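Glycoside transferase (PDB 6R2M) is an extracellular glycoside hydrolase linked to exopolysaccharide, probably cleaving glycosidic bonds in that polymer, and may have transferase activity. Local coordinates at residues T299-F302 and D303-K307. Residues are numbered along the deposited sequence; the frame is centred on the assembly and turned at random.
Sequences THFF and DYINK
Phe302 and Asn306 meet one turn apart, and the side-chain nitrogen ND2 does two jobs. Asn306 ND2 sits over the centre of the Phe302 ring, 3.3 Å above its plane, while the amide plane stands 68° from that of the ring. The same ND2 donates to Phe302 O at 2.9 Å, on a somewhat bent path. Asn306 N also reaches Phe302 O, at 3.2 Å and from the other face of the carbonyl plane, which leaves the oxygen gripped twice and the amide limited in how far it can turn. Phe267 of helix 262-274 packs against Asn306, and Leu55 of helix 50-62 lies on Phe302.

The tight part is the buried side, where Phe301 meets Ile305. Phe301 has CG anti to its backbone N (chi1 -171°), which carries the ring across Ile305; there Ile305 CB lies over one face, toward the rim, in a CH-pi contact, and CG2 comes to 3.6 Å from Phe301 CE2. Phe301 CE1 brushes Tyr304 CD2 more loosely, and Tyr25 and Tyr30 extend this buried aromatic cluster.

This is the N-terminal end of helix 301-312, its first two turns and the last helix modelled in the chain, with His300 at the N-cap. His300 ND1 accepts from Phe302 N at 2.9 Å, the donor lying almost in the imidazole plane. His300 O takes a nearly straight bond from Tyr304 N and a weak, bent one from Asp303 N.

Around His300 and Asp303, both partly exposed, the contact is looser: His300 CB and Asp303 OD2 are 4.0 Å apart, and one water bridges the two residues, accepting from His300 N and donating to Asp303 OD2 at 2.6 Å. The other carboxylate oxygen, OD1, accepts from Ala263 N in helix 262-274.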
loop_
_atom_site.group_PDB
_atom_site.type_symbol
_atom_site.label_atom_id
_atom_site.label_comp_id
_atom_site.label_asym_id
_atom_site.label_seq_id
_atom_site.Cartn_x
_atom_site.Cartn_y
_atom_site.Cartn_z
ATOM N N THR A 299 -16.526 -6.011 2.424
ATOM C CA THR A 299 -15.069 -6.104 2.441
ATOM C C THR A 299 -14.499 -5.129 1.423
ATOM O O THR A 299 -14.603 -5.350 0.211
ATOM C CB THR A 299 -14.603 -7.523 2.121
ATOM O OG1 THR A 299 -15.220 -8.436 3.035
ATOM C CG2 THR A 299 -13.096 -7.656 2.250
ATOM N N HIS A 300 -13.862 -4.076 1.918
ATOM C CA HIS A 300 -13.145 -3.165 1.037
ATOM C C HIS A 300 -12.117 -3.942 0.231
ATOM O O HIS A 300 -11.457 -4.842 0.748
ATOM C CB HIS A 300 -12.466 -2.101 1.882
ATOM C CG HIS A 300 -12.007 -0.903 1.122
ATOM N ND1 HIS A 300 -10.987 -0.949 0.194
ATOM C CD2 HIS A 300 -12.400 0.390 1.190
ATOM C CE1 HIS A 300 -10.790 0.263 -0.296
ATOM N NE2 HIS A 300 -11.631 1.094 0.295
ATOM N N PHE A 301 -11.998 -3.598 -1.051
ATOM C CA PHE A 301 -10.994 -4.248 -1.887
ATOM C C PHE A 301 -9.616 -4.232 -1.229
ATOM O O PHE A 301 -8.852 -5.200 -1.344
ATOM C CB PHE A 301 -10.943 -3.575 -3.257
ATOM C CG PHE A 301 -10.100 -4.312 -4.236
ATOM C CD1 PHE A 301 -10.569 -5.468 -4.834
ATOM C CD2 PHE A 301 -8.813 -3.866 -4.535
ATOM C CE1 PHE A 301 -9.763 -6.162 -5.745
ATOM C CE2 PHE A 301 -8.015 -4.535 -5.429
ATOM C CZ PHE A 301 -8.485 -5.691 -6.039
ATOM N N PHE A 302 -9.274 -3.135 -0.545
ATOM C CA PHE A 302 -7.975 -3.040 0.128
ATOM C C PHE A 302 -7.756 -4.206 1.079
ATOM O O PHE A 302 -6.667 -4.787 1.116
ATOM C CB PHE A 302 -7.877 -1.728 0.899
ATOM C CG PHE A 302 -6.492 -1.404 1.421
ATOM C CD1 PHE A 302 -5.533 -0.830 0.593
ATOM C CD2 PHE A 302 -6.177 -1.590 2.767
ATOM C CE1 PHE A 302 -4.274 -0.472 1.097
ATOM C CE2 PHE A 302 -4.933 -1.243 3.259
ATOM C CZ PHE A 302 -3.980 -0.679 2.431
ATOM N N ASP A 303 -8.790 -4.572 1.850
ATOM C CA ASP A 303 -8.665 -5.705 2.765
ATOM C C ASP A 303 -8.617 -7.020 2.000
ATOM O O ASP A 303 -7.769 -7.881 2.272
ATOM C CB ASP A 303 -9.834 -5.715 3.754
ATOM C CG ASP A 303 -9.734 -4.623 4.795
ATOM O OD1 ASP A 303 -8.647 -4.435 5.365
ATOM O OD2 ASP A 303 -10.758 -3.949 5.039
ATOM N N TYR A 304 -9.514 -7.184 1.030
ATOM C CA TYR A 304 -9.560 -8.418 0.261
ATOM C C TYR A 304 -8.215 -8.691 -0.398
ATOM O O TYR A 304 -7.648 -9.779 -0.259
ATOM C CB TYR A 304 -10.668 -8.331 -0.792
ATOM C CG TYR A 304 -10.615 -9.469 -1.782
ATOM C CD1 TYR A 304 -11.152 -10.712 -1.464
ATOM C CD2 TYR A 304 -9.984 -9.323 -3.007
ATOM C CE1 TYR A 304 -11.070 -11.767 -2.352
ATOM C CE2 TYR A 304 -9.907 -10.370 -3.901
ATOM C CZ TYR A 304 -10.452 -11.584 -3.570
ATOM O OH TYR A 304 -10.353 -12.612 -4.489
ATOM N N ILE A 305 -7.670 -7.691 -1.094
ATOM C CA ILE A 305 -6.526 -7.976 -1.949
ATOM C C ILE A 305 -5.232 -8.034 -1.145
ATOM O O ILE A 305 -4.312 -8.769 -1.514
ATOM C CB ILE A 305 -6.436 -6.953 -3.097
ATOM C CG1 ILE A 305 -5.513 -7.470 -4.205
ATOM C CG2 ILE A 305 -5.999 -5.559 -2.609
ATOM C CD1 ILE A 305 -6.103 -8.647 -4.995
ATOM N N ASN A 306 -5.119 -7.277 -0.045
ATOM C CA ASN A 306 -3.914 -7.402 0.768
ATOM C C ASN A 306 -3.864 -8.742 1.486
ATOM O O ASN A 306 -2.770 -9.285 1.692
ATOM C CB ASN A 306 -3.812 -6.252 1.769
ATOM C CG ASN A 306 -3.134 -5.023 1.173
ATOM O OD1 ASN A 306 -1.961 -5.065 0.840
ATOM N ND2 ASN A 306 -3.878 -3.935 1.030
ATOM N N LYS A 307 -5.021 -9.315 1.832
ATOM C CA LYS A 307 -4.992 -10.677 2.342
ATOM C C LYS A 307 -4.495 -11.641 1.263
ATOM O O LYS A 307 -3.610 -12.461 1.534
ATOM C CB LYS A 307 -6.372 -11.083 2.880
ATOM C CG LYS A 307 -6.442 -12.539 3.306
ATOM C CD LYS A 307 -7.701 -12.839 4.089
ATOM C CE LYS A 307 -7.722 -14.297 4.499
ATOM N NZ LYS A 307 -8.910 -14.697 5.306
HETATM O O HOH W 1 -13.332 -4.021 4.726
#